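Local coordinates for activator of Hsp90 ATPase homologue 1/2-like C-terminal domain-containing protein (Nitrosomonas europaea, PDB 1XFS) that is of unknown function but belongs to the AHA1 family, with the antiparallel sheet and long helix of a Bet v 1-like fold that probably encloses a ligand pocket, at residues D11-R16 with R128-A133; L24-L29 with T81-L86; P72-F77 with A91-Y96. All blocks are in the same frame, centred on the assembly; numbering follows the deposited sequence.

In the fold
All three contacts reach one seven-stranded antiparallel sheet. Contact 1 pairs strand 11-18 with strand 127-134, so the first and last strands lie side by side; the other four segments come between them in the chain, alternating between contacts 2 and 3, so one pairing spans both. Contact 2, about 14 Å away centre to centre, sets helix 22-30 against the turn between strands 70-81 and 85-89; Tyr129 touches Leu29. Contact 3, centred about 19 Å from contact 2 and 21 Å from contact 1, carries the chain beyond strand 85-89 back over 70-81. Leu86 meets Phe77 between contacts 2 and 3. The second subunit meets several residues of contact 3 but only Asp11 of contact 1.

Contact 1 (D11-R16 with R128-A133)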
loop_
_atom_site.group_PDB
_atom_site.type_symbol
_atom_site.label_atom_id
_atom_site.label_comp_id
_atom_site.label_asym_id
_atom_site.label_seq_id
_atom_site.Cartn_x
_atom_site.Cartn_y
_atom_site.Cartn_z
ATOM N N ASP A 11 -6.774 13.690 -7.490
ATOM C CA ASP A 11 -7.737 12.607 -7.647
ATOM C C ASP A 11 -8.817 12.800 -8.693
ATOM O O ASP A 11 -9.233 13.922 -8.983
ATOM C CB ASP A 11 -8.414 12.333 -6.300
ATOM C CG ASP A 11 -7.416 12.159 -5.174
ATOM O OD1 ASP A 11 -6.343 11.581 -5.434
ATOM O OD2 ASP A 11 -7.710 12.594 -4.043
ATOM N N LEU A 12 -9.264 11.686 -9.258
ATOM C CA LEU A 12 -10.338 11.698 -10.239
ATOM C C LEU A 12 -11.419 10.780 -9.679
ATOM O O LEU A 12 -11.121 9.676 -9.213
ATOM C CB LEU A 12 -9.845 11.192 -11.596
ATOM C CG LEU A 12 -8.809 12.085 -12.294
ATOM C CD1 LEU A 12 -8.366 11.430 -13.598
ATOM C CD2 LEU A 12 -9.404 13.467 -12.564
HETATM N N MSE A 13 -12.668 11.234 -9.704
HETATM C CA MSE A 13 -13.760 10.432 -9.163
HETATM C C MSE A 13 -14.859 10.147 -10.183
HETATM O O MSE A 13 -15.048 10.897 -11.141
HETATM C CB MSE A 13 -14.368 11.131 -7.942
HETATM C CG MSE A 13 -15.391 10.291 -7.182
HETATM SE SE MSE A 13 -16.094 11.145 -5.594
HETATM C CE MSE A 13 -17.714 11.886 -6.344
ATOM N N LEU A 14 -15.575 9.049 -9.966
ATOM C CA LEU A 14 -16.671 8.639 -10.835
ATOM C C LEU A 14 -17.767 8.000 -9.987
ATOM O O LEU A 14 -17.499 7.082 -9.218
ATOM C CB LEU A 14 -16.170 7.636 -11.877
ATOM C CG LEU A 14 -17.169 7.113 -12.913
ATOM C CD1 LEU A 14 -17.697 8.262 -13.759
ATOM C CD2 LEU A 14 -16.486 6.081 -13.795
ATOM N N LYS A 15 -18.997 8.490 -10.113
ATOM C CA LYS A 15 -20.108 7.928 -9.347
ATOM C C LYS A 15 -21.184 7.410 -10.296
ATOM O O LYS A 15 -21.573 8.100 -11.237
ATOM C CB LYS A 15 -20.713 8.980 -8.411
ATOM C CG LYS A 15 -21.734 8.407 -7.427
ATOM C CD LYS A 15 -22.294 9.469 -6.488
ATOM C CE LYS A 15 -23.205 10.441 -7.219
ATOM N NZ LYS A 15 -24.383 9.748 -7.808
ATOM N N ARG A 16 -21.662 6.196 -10.045
ATOM C CA ARG A 16 -22.681 5.593 -10.894
ATOM C C ARG A 16 -23.698 4.803 -10.079
ATOM O O ARG A 16 -23.415 4.378 -8.958
ATOM C CB ARG A 16 -22.022 4.668 -11.923
ATOM C CG ARG A 16 -21.176 5.397 -12.971
ATOM C CD ARG A 16 -22.061 6.037 -14.029
ATOM N NE ARG A 16 -22.736 5.010 -14.817
ATOM C CZ ARG A 16 -22.171 4.354 -15.827
ATOM N NH1 ARG A 16 -20.922 4.627 -16.181
ATOM N NH2 ARG A 16 -22.844 3.409 -16.466
ATOM N N ARG A 128 -24.966 1.786 -5.305
ATOM C CA ARG A 128 -24.334 3.046 -5.653
ATOM C C ARG A 128 -22.844 2.728 -5.731
ATOM O O ARG A 128 -22.257 2.225 -4.771
ATOM C CB ARG A 128 -24.613 4.104 -4.585
ATOM C CG ARG A 128 -24.000 5.463 -4.881
ATOM C CD ARG A 128 -24.621 6.525 -3.996
ATOM N NE ARG A 128 -26.073 6.541 -4.152
ATOM C CZ ARG A 128 -26.887 7.384 -3.527
ATOM N NH1 ARG A 128 -26.396 8.292 -2.696
ATOM N NH2 ARG A 128 -28.196 7.319 -3.739
ATOM N N TYR A 129 -22.253 3.002 -6.889
ATOM C CA TYR A 129 -20.840 2.734 -7.134
ATOM C C TYR A 129 -20.036 4.018 -7.209
ATOM O O TYR A 129 -20.349 4.912 -7.991
ATOM C CB TYR A 129 -20.686 1.951 -8.446
ATOM C CG TYR A 129 -19.260 1.803 -8.944
ATOM C CD1 TYR A 129 -18.623 2.843 -9.623
ATOM C CD2 TYR A 129 -18.543 0.630 -8.723
ATOM C CE1 TYR A 129 -17.306 2.719 -10.065
ATOM C CE2 TYR A 129 -17.223 0.495 -9.163
ATOM C CZ TYR A 129 -16.612 1.542 -9.831
ATOM O OH TYR A 129 -15.307 1.427 -10.256
ATOM N N THR A 130 -18.990 4.106 -6.397
ATOM C CA THR A 130 -18.142 5.283 -6.398
ATOM C C THR A 130 -16.695 4.825 -6.583
ATOM O O THR A 130 -16.205 3.982 -5.834
ATOM C CB THR A 130 -18.298 6.071 -5.073
ATOM O OG1 THR A 130 -19.664 6.482 -4.920
ATOM C CG2 THR A 130 -17.411 7.304 -5.070
ATOM N N ALA A 131 -16.028 5.357 -7.602
ATOM C CA ALA A 131 -14.638 4.993 -7.874
ATOM C C ALA A 131 -13.750 6.230 -7.881
ATOM O O ALA A 131 -14.059 7.224 -8.539
ATOM C CB ALA A 131 -14.531 4.268 -9.219
ATOM N N CYS A 132 -12.650 6.170 -7.138
ATOM C CA CYS A 132 -11.712 7.283 -7.071
ATOM C C CYS A 132 -10.325 6.768 -7.412
ATOM O O CYS A 132 -9.882 5.753 -6.872
ATOM C CB CYS A 132 -11.690 7.905 -5.666
ATOM S SG CYS A 132 -10.457 9.236 -5.443
ATOM N N ALA A 133 -9.657 7.461 -8.327
ATOM C CA ALA A 133 -8.307 7.098 -8.727
ATOM C C ALA A 133 -7.394 8.163 -8.142
ATOM O O ALA A 133 -7.519 9.348 -8.469
ATOM C CB ALA A 133 -8.185 7.061 -10.249
#
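Leu12, Leu14 and Arg16 pair with Ala133, Ala131 and Tyr129 in three antiparallel hydrogen-bonded pairs, giving six backbone bonds across the two strands. The short axes approach to 4.6 Å with N-to-C directions 165° apart. The ladder is regular. Its shortest bond, from Tyr129 N to Arg16 O, measures 2.7 Å. Its longest, from Leu12 N to Ala133 O, measures 3.0 Å. The least straight is Leu14 N to Ala131 O, with 142° at the hydrogen. Between these pairs stand the non-hydrogen-bonded ones, Met13 with Cys132 and Lys15 with Thr130.

Met13, a selenomethionine, can be followed outward. Its CB lies 4.0 Å from Ala131 O and its CG closer, 3.6 Å from the same Ala131 O, because CG is anti to the backbone N (chi1 -172°). The chain stays extended through chi2, and the selenium comes within 4.1 Å of Thr130 CG2, the methyl rather than the hydroxyl of that neighbour. It then bends at chi3, so that CE lies beyond the selenium contact. The hydroxyl OG1 of Thr130 is instead 3.8 Å from Lys15 CG, so Thr130 fits between the two longer chains with one branch against each. On the same face Cys132 SG meets Asp11 CB, while Asp11 OD1 makes a salt bridge with Arg97 of the second subunit.

Leu12, Leu14, Tyr129, Ala131 and Ala133 point to the other face, where helix 149-167 packs: Leu14 meets Trp153, and Leu12 and Ala133 both meet Phe149. Arg16 turns its guanidinium off to Gly154 and Thr158 of that helix. A first strand paired with the last and covered on its inner side by the long C-terminal helix is characteristic of the Bet v 1-like fold.

Contact 2 (L24-L29 with T81-L86)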
loop_
_atom_site.group_PDB
_atom_site.type_symbol
_atom_site.label_atom_id
_atom_site.label_comp_id
_atom_site.label_asym_id
_atom_site.label_seq_id
_atom_site.Cartn_x
_atom_site.Cartn_y
_atom_site.Cartn_z
ATOM N N LEU A 24 -23.883 -8.998 -5.899
ATOM C CA LEU A 24 -23.479 -9.312 -7.266
ATOM C C LEU A 24 -22.393 -8.372 -7.765
ATOM O O LEU A 24 -21.446 -8.803 -8.418
ATOM C CB LEU A 24 -24.678 -9.252 -8.209
ATOM C CG LEU A 24 -25.726 -10.344 -8.022
ATOM C CD1 LEU A 24 -26.813 -10.157 -9.071
ATOM C CD2 LEU A 24 -25.087 -11.721 -8.155
ATOM N N VAL A 25 -22.537 -7.083 -7.463
ATOM C CA VAL A 25 -21.551 -6.098 -7.880
ATOM C C VAL A 25 -20.203 -6.468 -7.277
ATOM O O VAL A 25 -19.167 -6.418 -7.953
ATOM C CB VAL A 25 -21.944 -4.676 -7.422
ATOM C CG1 VAL A 25 -20.832 -3.684 -7.759
ATOM C CG2 VAL A 25 -23.241 -4.259 -8.105
ATOM N N TRP A 26 -20.215 -6.858 -6.009
ATOM C CA TRP A 26 -18.978 -7.236 -5.348
ATOM C C TRP A 26 -18.312 -8.397 -6.067
ATOM O O TRP A 26 -17.100 -8.400 -6.239
ATOM C CB TRP A 26 -19.238 -7.606 -3.890
ATOM C CG TRP A 26 -17.979 -7.951 -3.143
ATOM C CD1 TRP A 26 -17.568 -9.191 -2.753
ATOM C CD2 TRP A 26 -16.971 -7.033 -2.692
ATOM N NE1 TRP A 26 -16.366 -9.106 -2.079
ATOM C CE2 TRP A 26 -15.981 -7.791 -2.027
ATOM C CE3 TRP A 26 -16.813 -5.641 -2.781
ATOM C CZ2 TRP A 26 -14.845 -7.205 -1.451
ATOM C CZ3 TRP A 26 -15.676 -5.055 -2.205
ATOM C CH2 TRP A 26 -14.713 -5.841 -1.550
ATOM N N ARG A 27 -19.094 -9.384 -6.492
ATOM C CA ARG A 27 -18.506 -10.515 -7.195
ATOM C C ARG A 27 -17.900 -10.052 -8.519
ATOM O O ARG A 27 -16.835 -10.524 -8.929
ATOM C CB ARG A 27 -19.549 -11.608 -7.437
ATOM C CG ARG A 27 -20.056 -12.244 -6.150
ATOM C CD ARG A 27 -21.059 -13.346 -6.438
ATOM N NE ARG A 27 -20.463 -14.403 -7.246
ATOM C CZ ARG A 27 -21.120 -15.474 -7.680
ATOM N NH1 ARG A 27 -22.401 -15.634 -7.382
ATOM N NH2 ARG A 27 -20.491 -16.390 -8.407
ATOM N N GLY A 28 -18.566 -9.115 -9.185
ATOM C CA GLY A 28 -18.045 -8.610 -10.443
ATOM C C GLY A 28 -16.705 -7.910 -10.278
ATOM O O GLY A 28 -15.849 -7.966 -11.159
ATOM N N LEU A 29 -16.514 -7.253 -9.140
ATOM C CA LEU A 29 -15.276 -6.534 -8.868
ATOM C C LEU A 29 -14.130 -7.403 -8.384
ATOM O O LEU A 29 -12.971 -6.998 -8.465
ATOM C CB LEU A 29 -15.530 -5.455 -7.814
ATOM C CG LEU A 29 -16.315 -4.233 -8.280
ATOM C CD1 LEU A 29 -16.842 -3.483 -7.072
ATOM C CD2 LEU A 29 -15.413 -3.347 -9.125
ATOM N N THR A 81 -12.954 -4.928 2.151
ATOM C CA THR A 81 -14.050 -4.896 3.109
ATOM C C THR A 81 -15.250 -5.377 2.309
ATOM O O THR A 81 -15.826 -4.642 1.512
ATOM C CB THR A 81 -14.221 -3.463 3.660
ATOM O OG1 THR A 81 -12.983 -3.043 4.255
ATOM C CG2 THR A 81 -15.307 -3.414 4.727
ATOM N N ASP A 82 -15.595 -6.645 2.514
ATOM C CA ASP A 82 -16.671 -7.292 1.770
ATOM C C ASP A 82 -17.922 -6.456 1.480
ATOM O O ASP A 82 -18.544 -5.893 2.382
ATOM C CB ASP A 82 -17.047 -8.617 2.452
ATOM C CG ASP A 82 -15.952 -9.679 2.316
ATOM O OD1 ASP A 82 -14.983 -9.461 1.550
ATOM O OD2 ASP A 82 -16.055 -10.738 2.977
ATOM N N GLU A 83 -18.247 -6.377 0.189
ATOM C CA GLU A 83 -19.398 -5.654 -0.338
ATOM C C GLU A 83 -19.473 -4.198 0.102
ATOM O O GLU A 83 -20.535 -3.585 0.089
ATOM C CB GLU A 83 -20.686 -6.410 0.022
ATOM C CG GLU A 83 -20.673 -7.833 -0.536
ATOM C CD GLU A 83 -21.910 -8.643 -0.206
ATOM O OE1 GLU A 83 -21.880 -9.874 -0.417
ATOM O OE2 GLU A 83 -22.912 -8.056 0.251
ATOM N N LYS A 84 -18.322 -3.628 0.448
ATOM C CA LYS A 84 -18.284 -2.255 0.922
ATOM C C LYS A 84 -17.159 -1.429 0.321
ATOM O O LYS A 84 -17.403 -0.381 -0.277
ATOM C CB LYS A 84 -18.165 -2.261 2.450
ATOM C CG LYS A 84 -17.909 -0.902 3.082
ATOM C CD LYS A 84 -19.038 0.072 2.810
ATOM C CE LYS A 84 -18.722 1.435 3.407
ATOM N NZ LYS A 84 -18.425 1.353 4.866
ATOM N N ARG A 85 -15.927 -1.898 0.477
ATOM C CA ARG A 85 -14.792 -1.146 -0.037
ATOM C C ARG A 85 -13.650 -2.020 -0.542
ATOM O O ARG A 85 -13.242 -2.974 0.112
ATOM C CB ARG A 85 -14.266 -0.191 1.047
ATOM C CG ARG A 85 -13.211 0.782 0.536
ATOM C CD ARG A 85 -12.635 1.664 1.634
ATOM N NE ARG A 85 -13.610 2.590 2.199
ATOM C CZ ARG A 85 -14.316 2.362 3.303
ATOM N NH1 ARG A 85 -14.159 1.229 3.977
ATOM N NH2 ARG A 85 -15.180 3.272 3.740
ATOM N N LEU A 86 -13.150 -1.683 -1.725
ATOM C CA LEU A 86 -12.043 -2.398 -2.327
ATOM C C LEU A 86 -10.999 -1.365 -2.716
ATOM O O LEU A 86 -11.309 -0.376 -3.374
ATOM C CB LEU A 86 -12.504 -3.152 -3.573
ATOM C CG LEU A 86 -11.459 -4.052 -4.228
ATOM C CD1 LEU A 86 -11.038 -5.159 -3.257
ATOM C CD2 LEU A 86 -12.059 -4.663 -5.488
#
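A backbone nitrogen sits directly over an indole: Glu83 N lies 3.2 Å from Trp26 CD2, above the middle of the Trp26 ring system. No hydrogen bond crosses this contact, which is made mainly by the face and outer edge of one tryptophan against a turn. Beside Glu83 N on the same face, Asp82 CA stands 4.1 Å from the centroid of the six-membered ring and 26° off its normal, a CH-pi contact. At the rim, near the ring plane, Arg85 O approaches Trp26 CH2 at 3.6 Å. Glu83 adds aliphatic cover, its CG lying 3.7 Å from Trp26 CB.

Trp26 reaches the turn because its CG is anti to the backbone N (chi1 -178°), which carries the indole away from helix 22-30. Leu86 closes the contact from the strand, with CB 3.9 Å from Trp26 CZ3 and CD2 directed to the helix at Leu29. Leu120 and Val80 of the sheet also pack on the indole. An alanine here would remove the whole indole and would probably leave a gap under the turn, with Glu83 N and Asp82 CA losing the surface on which they lie.

The turn holds its own shape: Thr81 O accepts from both Lys84 N and Arg85 N, and Lys84 and Arg85 together oppose Thr81 across the hairpin. This is a classic beta bulge, here at the hairpin joining strands 70-81 and 85-89, against which the helix following the first strand of the Bet v 1-like fold is packed.

Contact 3 (P72-F77 with A91-Y96); sequences PNSGCF and ALVKNY
Cys76 SG is anti to its own backbone N (chi1 -175°), while Tyr96 CG takes the place beside its backbone N (chi1 -58°); together these torsions bring sulfur and ring into a sulfur-aromatic contact. The sulfur lies 4.6 Å from the centroid of the Tyr96 ring and 47° off its normal, an oblique approach in which CD1 is the nearest ring atom. Val93 O is closer still, 3.3 Å from Cys76 SG. The setting is the antiparallel sheet of the Bet v 1-like fold, at the place where the chain leaving strand 85-89 crosses back over strand 70-81.

The crossing is packing, not strand pairing, since no hydrogen bond links the segments. Leu92 O comes to 3.3 Å from Cys76 N, but the angle is too poor for a bond; a CA-H...O contact reaches the same oxygen from Gly75 CA, at 3.5 Å. Strand 70-81 has regular partners in the sheet: backbone hydrogen bonds join Gly75 to Phe59 and Cys76 to Thr89. Leu92 CB also packs on Cys76 CB at 4.0 Å.

The crossing segment also belongs to the dimer. Tyr96 O is hydrogen-bonded to Thr115 OG1 of the second subunit, and Leu92 packs on Ala91 of that chain. At the end away from the cysteine, Val93 turns CG1 onto Ser74, and the Val93 CG1 to Ser74 OG distance is 3.4 Å.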
loop_
_atom_site.group_PDB
_atom_site.type_symbol
_atom_site.label_atom_id
_atom_site.label_comp_id
_atom_site.label_asym_id
_atom_site.label_seq_id
_atom_site.Cartn_x
_atom_site.Cartn_y
_atom_site.Cartn_z
ATOM N N PRO A 72 1.148 -6.446 -19.437
ATOM C CA PRO A 72 0.964 -7.086 -18.132
ATOM C C PRO A 72 0.908 -6.019 -17.041
ATOM O O PRO A 72 1.787 -5.156 -16.964
ATOM C CB PRO A 72 2.198 -7.979 -18.014
ATOM C CG PRO A 72 3.243 -7.192 -18.756
ATOM C CD PRO A 72 2.480 -6.751 -19.989
ATOM N N ASN A 73 -0.135 -6.070 -16.216
ATOM C CA ASN A 73 -0.311 -5.113 -15.128
ATOM C C ASN A 73 -0.228 -5.873 -13.808
ATOM O O ASN A 73 -0.821 -6.938 -13.662
ATOM C CB ASN A 73 -1.681 -4.427 -15.215
ATOM C CG ASN A 73 -2.074 -4.075 -16.637
ATOM O OD1 ASN A 73 -2.395 -4.951 -17.440
ATOM N ND2 ASN A 73 -2.052 -2.784 -16.954
ATOM N N SER A 74 0.511 -5.326 -12.850
ATOM C CA SER A 74 0.659 -5.969 -11.553
ATOM C C SER A 74 0.361 -4.968 -10.446
ATOM O O SER A 74 0.962 -3.895 -10.386
ATOM C CB SER A 74 2.079 -6.520 -11.398
ATOM O OG SER A 74 2.244 -7.177 -10.156
ATOM N N GLY A 75 -0.579 -5.324 -9.579
ATOM C CA GLY A 75 -0.944 -4.439 -8.492
ATOM C C GLY A 75 -1.064 -5.204 -7.190
ATOM O O GLY A 75 -0.823 -6.413 -7.144
ATOM N N CYS A 76 -1.452 -4.499 -6.134
ATOM C CA CYS A 76 -1.574 -5.099 -4.806
ATOM C C CYS A 76 -2.846 -4.617 -4.106
ATOM O O CYS A 76 -3.144 -3.429 -4.123
ATOM C CB CYS A 76 -0.349 -4.691 -3.972
ATOM S SG CYS A 76 -0.213 -5.430 -2.343
ATOM N N PHE A 77 -3.600 -5.527 -3.498
ATOM C CA PHE A 77 -4.796 -5.122 -2.761
ATOM C C PHE A 77 -4.358 -4.526 -1.418
ATOM O O PHE A 77 -3.416 -5.008 -0.794
ATOM C CB PHE A 77 -5.730 -6.320 -2.534
ATOM C CG PHE A 77 -6.455 -6.763 -3.773
ATOM C CD1 PHE A 77 -7.429 -5.953 -4.356
ATOM C CD2 PHE A 77 -6.131 -7.968 -4.386
ATOM C CE1 PHE A 77 -8.071 -6.341 -5.548
ATOM C CE2 PHE A 77 -6.762 -8.368 -5.577
ATOM C CZ PHE A 77 -7.731 -7.550 -6.150
ATOM N N ALA A 91 1.232 0.990 -7.265
ATOM C CA ALA A 91 2.497 1.496 -6.720
ATOM C C ALA A 91 3.207 0.357 -5.994
ATOM O O ALA A 91 4.410 0.429 -5.710
ATOM C CB ALA A 91 2.241 2.642 -5.752
ATOM N N LEU A 92 2.449 -0.695 -5.688
ATOM C CA LEU A 92 2.990 -1.863 -5.004
ATOM C C LEU A 92 2.550 -3.124 -5.737
ATOM O O LEU A 92 1.534 -3.122 -6.433
ATOM C CB LEU A 92 2.466 -1.935 -3.566
ATOM C CG LEU A 92 2.709 -0.768 -2.607
ATOM C CD1 LEU A 92 2.076 -1.092 -1.254
ATOM C CD2 LEU A 92 4.213 -0.543 -2.441
ATOM N N VAL A 93 3.319 -4.194 -5.576
ATOM C CA VAL A 93 2.978 -5.468 -6.191
ATOM C C VAL A 93 2.759 -6.483 -5.065
ATOM O O VAL A 93 2.582 -6.101 -3.904
ATOM C CB VAL A 93 4.083 -5.957 -7.183
ATOM C CG1 VAL A 93 4.155 -5.009 -8.382
ATOM C CG2 VAL A 93 5.436 -6.040 -6.489
ATOM N N LYS A 94 2.761 -7.768 -5.398
ATOM C CA LYS A 94 2.522 -8.809 -4.403
ATOM C C LYS A 94 3.307 -8.626 -3.101
ATOM O O LYS A 94 4.479 -8.242 -3.112
ATOM C CB LYS A 94 2.832 -10.185 -5.001
ATOM C CG LYS A 94 2.580 -11.355 -4.054
ATOM C CD LYS A 94 2.866 -12.689 -4.733
ATOM C CE LYS A 94 2.605 -13.862 -3.796
ATOM N NZ LYS A 94 2.954 -15.174 -4.415
ATOM N N ASN A 95 2.634 -8.902 -1.988
ATOM C CA ASN A 95 3.217 -8.812 -0.650
ATOM C C ASN A 95 3.676 -7.398 -0.273
ATOM O O ASN A 95 4.559 -7.229 0.570
ATOM C CB ASN A 95 4.383 -9.803 -0.523
ATOM C CG ASN A 95 3.924 -11.255 -0.576
ATOM O OD1 ASN A 95 4.635 -12.124 -1.078
ATOM N ND2 ASN A 95 2.735 -11.522 -0.045
ATOM N N TYR A 96 3.070 -6.391 -0.907
ATOM C CA TYR A 96 3.364 -4.976 -0.641
ATOM C C TYR A 96 4.734 -4.493 -1.111
ATOM O O TYR A 96 5.239 -3.480 -0.623
ATOM C CB TYR A 96 3.250 -4.673 0.855
ATOM C CG TYR A 96 1.916 -4.980 1.498
ATOM C CD1 TYR A 96 0.749 -4.337 1.088
ATOM C CD2 TYR A 96 1.838 -5.855 2.584
ATOM C CE1 TYR A 96 -0.463 -4.547 1.750
ATOM C CE2 TYR A 96 0.633 -6.072 3.256
ATOM C CZ TYR A 96 -0.512 -5.409 2.830
ATOM O OH TYR A 96 -1.699 -5.600 3.496
#